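Local coordinates for protein CymD (Pseudomonas putida, PDB 6Z34) that forms an outer-membrane channel of the FadL family for the uptake of monoaromatic hydrocarbons, probably by lateral diffusion, at residues H288-S291 with D292-V296; F316-K319 with A320-D323. One frame throughout, in Å; residues are numbered along the deposited sequence.

Interaction 1: residues H288-S291 with D292-V296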
loop_
_atom_site.group_PDB
_atom_site.type_symbol
_atom_site.label_atom_id
_atom_site.label_comp_id
_atom_site.label_asym_id
_atom_site.label_seq_id
_atom_site.Cartn_x
_atom_site.Cartn_y
_atom_site.Cartn_z
ATOM N N HIS A 288 -9.194 21.491 -11.050
ATOM C CA HIS A 288 -9.644 22.631 -11.832
ATOM C C HIS A 288 -10.167 22.106 -13.157
ATOM O O HIS A 288 -9.417 21.495 -13.924
ATOM C CB HIS A 288 -8.514 23.646 -12.054
ATOM C CG HIS A 288 -8.974 24.927 -12.677
ATOM N ND1 HIS A 288 -9.700 25.873 -11.985
ATOM C CD2 HIS A 288 -8.824 25.413 -13.933
ATOM C CE1 HIS A 288 -9.973 26.887 -12.788
ATOM N NE2 HIS A 288 -9.451 26.633 -13.974
ATOM N N GLU A 289 -11.444 22.326 -13.413
ATOM C CA GLU A 289 -12.108 21.794 -14.594
ATOM C C GLU A 289 -12.420 22.979 -15.505
ATOM O O GLU A 289 -13.428 23.658 -15.324
ATOM C CB GLU A 289 -13.363 21.005 -14.193
ATOM C CG GLU A 289 -13.042 19.652 -13.571
ATOM C CD GLU A 289 -14.156 19.080 -12.692
ATOM O OE1 GLU A 289 -15.343 19.398 -12.921
ATOM O OE2 GLU A 289 -13.830 18.297 -11.767
ATOM N N PHE A 290 -11.527 23.240 -16.473
ATOM C CA PHE A 290 -11.743 24.326 -17.425
ATOM C C PHE A 290 -13.032 24.142 -18.221
ATOM O O PHE A 290 -13.561 25.114 -18.776
ATOM C CB PHE A 290 -10.573 24.441 -18.405
ATOM C CG PHE A 290 -9.243 24.720 -17.758
ATOM C CD1 PHE A 290 -8.889 26.007 -17.389
ATOM C CD2 PHE A 290 -8.330 23.695 -17.546
ATOM C CE1 PHE A 290 -7.655 26.264 -16.811
ATOM C CE2 PHE A 290 -7.095 23.946 -16.969
ATOM C CZ PHE A 290 -6.759 25.235 -16.601
ATOM N N SER A 291 -13.525 22.916 -18.290
ATOM C CA SER A 291 -14.747 22.517 -18.967
ATOM C C SER A 291 -14.977 21.077 -18.546
ATOM O O SER A 291 -14.163 20.494 -17.829
ATOM C CB SER A 291 -14.630 22.652 -20.482
ATOM O OG SER A 291 -13.730 21.693 -20.996
ATOM N N ASP A 292 -16.084 20.497 -18.989
ATOM C CA ASP A 292 -16.272 19.080 -18.724
ATOM C C ASP A 292 -15.296 18.230 -19.518
ATOM O O ASP A 292 -15.049 17.076 -19.153
ATOM C CB ASP A 292 -17.714 18.667 -19.027
ATOM C CG ASP A 292 -18.613 18.784 -17.815
ATOM O OD1 ASP A 292 -19.198 19.861 -17.615
ATOM O OD2 ASP A 292 -18.724 17.804 -17.047
ATOM N N GLN A 293 -14.704 18.788 -20.567
ATOM C CA GLN A 293 -13.854 18.028 -21.465
ATOM C C GLN A 293 -12.379 18.053 -21.067
ATOM O O GLN A 293 -11.597 17.274 -21.624
ATOM C CB GLN A 293 -14.025 18.552 -22.898
ATOM C CG GLN A 293 -15.483 18.801 -23.306
ATOM C CD GLN A 293 -15.866 18.079 -24.586
ATOM O OE1 GLN A 293 -15.027 17.855 -25.461
ATOM N NE2 GLN A 293 -17.140 17.710 -24.704
ATOM N N PHE A 294 -11.984 18.895 -20.110
ATOM C CA PHE A 294 -10.571 19.071 -19.784
ATOM C C PHE A 294 -10.411 19.493 -18.330
ATOM O O PHE A 294 -10.898 20.556 -17.933
ATOM C CB PHE A 294 -9.933 20.106 -20.706
ATOM C CG PHE A 294 -8.487 20.370 -20.407
ATOM C CD1 PHE A 294 -7.578 19.327 -20.339
ATOM C CD2 PHE A 294 -8.035 21.664 -20.190
ATOM C CE1 PHE A 294 -6.236 19.570 -20.062
ATOM C CE2 PHE A 294 -6.704 21.914 -19.910
ATOM C CZ PHE A 294 -5.803 20.865 -19.845
ATOM N N ALA A 295 -9.713 18.673 -17.546
ATOM C CA ALA A 295 -9.426 18.971 -16.149
ATOM C C ALA A 295 -7.939 18.774 -15.858
ATOM O O ALA A 295 -7.255 18.002 -16.536
ATOM C CB ALA A 295 -10.254 18.081 -15.223
ATOM N N VAL A 296 -7.435 19.482 -14.848
ATOM C CA VAL A 296 -6.117 19.205 -14.283
ATOM C C VAL A 296 -6.243 19.139 -12.769
ATOM O O VAL A 296 -7.017 19.885 -12.158
ATOM C CB VAL A 296 -5.035 20.235 -14.696
ATOM C CG1 VAL A 296 -5.036 20.480 -16.205
ATOM C CG2 VAL A 296 -5.183 21.532 -13.928
#

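Interaction 2: residues F316-K319 with A320-D323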
loop_
_atom_site.group_PDB
_atom_site.type_symbol
_atom_site.label_atom_id
_atom_site.label_comp_id
_atom_site.label_asym_id
_atom_site.label_seq_id
_atom_site.Cartn_x
_atom_site.Cartn_y
_atom_site.Cartn_z
ATOM N N PHE A 316 10.836 -15.777 17.797
ATOM C CA PHE A 316 10.669 -17.127 17.282
ATOM C C PHE A 316 10.747 -18.084 18.462
ATOM O O PHE A 316 11.622 -17.944 19.320
ATOM C CB PHE A 316 11.745 -17.446 16.233
ATOM C CG PHE A 316 11.941 -18.919 15.964
ATOM C CD1 PHE A 316 11.267 -19.546 14.920
ATOM C CD2 PHE A 316 12.827 -19.673 16.740
ATOM C CE1 PHE A 316 11.454 -20.902 14.661
ATOM C CE2 PHE A 316 13.023 -21.027 16.496
ATOM C CZ PHE A 316 12.341 -21.646 15.461
ATOM N N LYS A 317 9.824 -19.038 18.519
ATOM C CA LYS A 317 9.781 -20.006 19.607
ATOM C C LYS A 317 9.747 -21.395 18.991
ATOM O O LYS A 317 8.840 -21.711 18.214
ATOM C CB LYS A 317 8.580 -19.769 20.538
ATOM C CG LYS A 317 7.932 -21.048 21.065
ATOM C CD LYS A 317 6.980 -20.784 22.226
ATOM C CE LYS A 317 6.112 -21.995 22.476
ATOM N NZ LYS A 317 5.203 -22.151 21.301
ATOM N N GLN A 318 10.753 -22.206 19.318
ATOM C CA GLN A 318 10.933 -23.505 18.681
ATOM C C GLN A 318 9.885 -24.487 19.193
ATOM O O GLN A 318 9.740 -24.682 20.403
ATOM C CB GLN A 318 12.347 -24.009 18.955
ATOM C CG GLN A 318 12.686 -25.364 18.387
ATOM C CD GLN A 318 14.021 -25.881 18.939
ATOM O OE1 GLN A 318 14.280 -25.790 20.136
ATOM N NE2 GLN A 318 14.863 -26.417 18.066
ATOM N N LYS A 319 9.147 -25.109 18.267
ATOM C CA LYS A 319 7.908 -25.789 18.646
ATOM C C LYS A 319 8.163 -27.074 19.432
ATOM O O LYS A 319 7.283 -27.524 20.177
ATOM C CB LYS A 319 7.058 -26.083 17.406
ATOM C CG LYS A 319 5.601 -26.425 17.736
ATOM C CD LYS A 319 4.830 -25.199 18.248
ATOM C CE LYS A 319 3.410 -25.558 18.683
ATOM N NZ LYS A 319 2.541 -24.363 18.916
ATOM N N ALA A 320 9.345 -27.677 19.297
ATOM C CA ALA A 320 9.655 -28.844 20.115
ATOM C C ALA A 320 9.894 -28.440 21.563
ATOM O O ALA A 320 9.220 -28.923 22.482
ATOM C CB ALA A 320 10.875 -29.578 19.552
ATOM N N THR A 321 10.839 -27.527 21.774
ATOM C CA THR A 321 11.350 -27.229 23.106
ATOM C C THR A 321 10.547 -26.141 23.809
ATOM O O THR A 321 10.297 -26.226 25.017
ATOM C CB THR A 321 12.813 -26.798 22.991
ATOM O OG1 THR A 321 12.900 -25.689 22.085
ATOM C CG2 THR A 321 13.668 -27.929 22.448
ATOM N N GLY A 322 10.115 -25.128 23.069
ATOM C CA GLY A 322 9.785 -23.867 23.683
ATOM C C GLY A 322 10.979 -22.964 23.869
ATOM O O GLY A 322 10.875 -21.958 24.580
ATOM N N ASP A 323 12.117 -23.309 23.269
ATOM C CA ASP A 323 13.291 -22.449 23.279
ATOM C C ASP A 323 13.098 -21.330 22.266
ATOM O O ASP A 323 12.734 -21.582 21.113
ATOM C CB ASP A 323 14.552 -23.249 22.946
ATOM C CG ASP A 323 15.097 -24.021 24.139
ATOM O OD1 ASP A 323 14.332 -24.772 24.779
ATOM O OD2 ASP A 323 16.304 -23.879 24.428
#

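Interaction 1: residues H288-S291 with D292-V296
The F290 ring overlaps slightly with the F294 ring: the planes are only 13° apart, but the rings are slid so far that their centroids stand 5.3 Å from each other. The rings meet obliquely through their CD2-CE2 portions, F290 CD2 lying 3.3 Å from F294 CD2, and the two side chains run side by side. V296 continues this apolar row, its CG1 meeting the edge of the F290 ring 4.1 Å from CE2, while H288 CD2 lies over one face of that ring, offset toward the rim. Main-chain bonds fix the register, H288 N to V296 O at 2.9 Å and V296 N to H288 O at 3.0 Å. H288 ND1 hydrogen-bonds T234 OG1. In the turn, S291 has OG between its own N and carbonyl carbon (chi1 69°), which sets it to accept from Q293 N at 3.1 Å through a bent bond (142°). An alanine here would lack that oxygen and is likely to leave the backbone N-H of Q293 without this acceptor and the turn less firmly set. E289 CG packs on A295 CB at 3.6 Å. The whole is a tight beta-hairpin, of the kind joining antiparallel neighbours in outer-membrane barrels.

Interaction 2: residues F316-K319 with A320-D323
Two main-chain bonds, both 2.7 Å long, close the turn that starts at Q318: Q318 N donates to D323 O and G322 N donates to Q318 O. The first is nearly straight at its hydrogen (170°), although the donor stands off the carbonyl plane; in the second, G322 N approaches nearly along the carbonyl axis. Q318 is thus held through both its backbone N and O. Its side chain adds a third link. With CG anti to the backbone N (chi1 179°) and the chain extended beyond it, the amide reaches over the turn and Q318 OE1 accepts from T321 OG1 at a modelled 2.4 Å, too short for the exact length to be trusted. T321 OG1 also accepts from D323 N at 2.8 Å, which makes an ST turn, so this hydroxyl bridges the Q318 amide oxygen and D323 N. G322 has a positive phi (85°), where a side chain would collide with the carbonyl oxygen of T321, a conformation that suits glycine. Packing is sparser: D323 CB lies 3.8 Å from Q318 OE1, and K317 CG passes 4.3 Å from G322 CA. L188 of helix 188-193 meets F316, Q318 and D323, while strands 265-273 and 324-328 flank strand 313-318, contributing L271 and I325 against F316 and L267 against Q318.

Overall arrangement
Interactions 1 and 2 lie on opposite sides of the chain's centre, their centres 29 and 33 Å from it. Those centres are 62 Å apart and their nearest atoms about 49 Å, so neither touches the other. They follow in series along the chain: the hairpin of 288-296 leads into strand 294-303, the next strand is 313-318, and the turn of 316-323 passes on to strand 324-328. Both are surface turns linking antiparallel strands, which is consistent with turns at the two ends of a FadL-type barrel. The geometry ties neither to a bound hydrocarbon; each joins successive strands, interaction 1 with an aromatic pair and interaction 2 with a network of polar bonds.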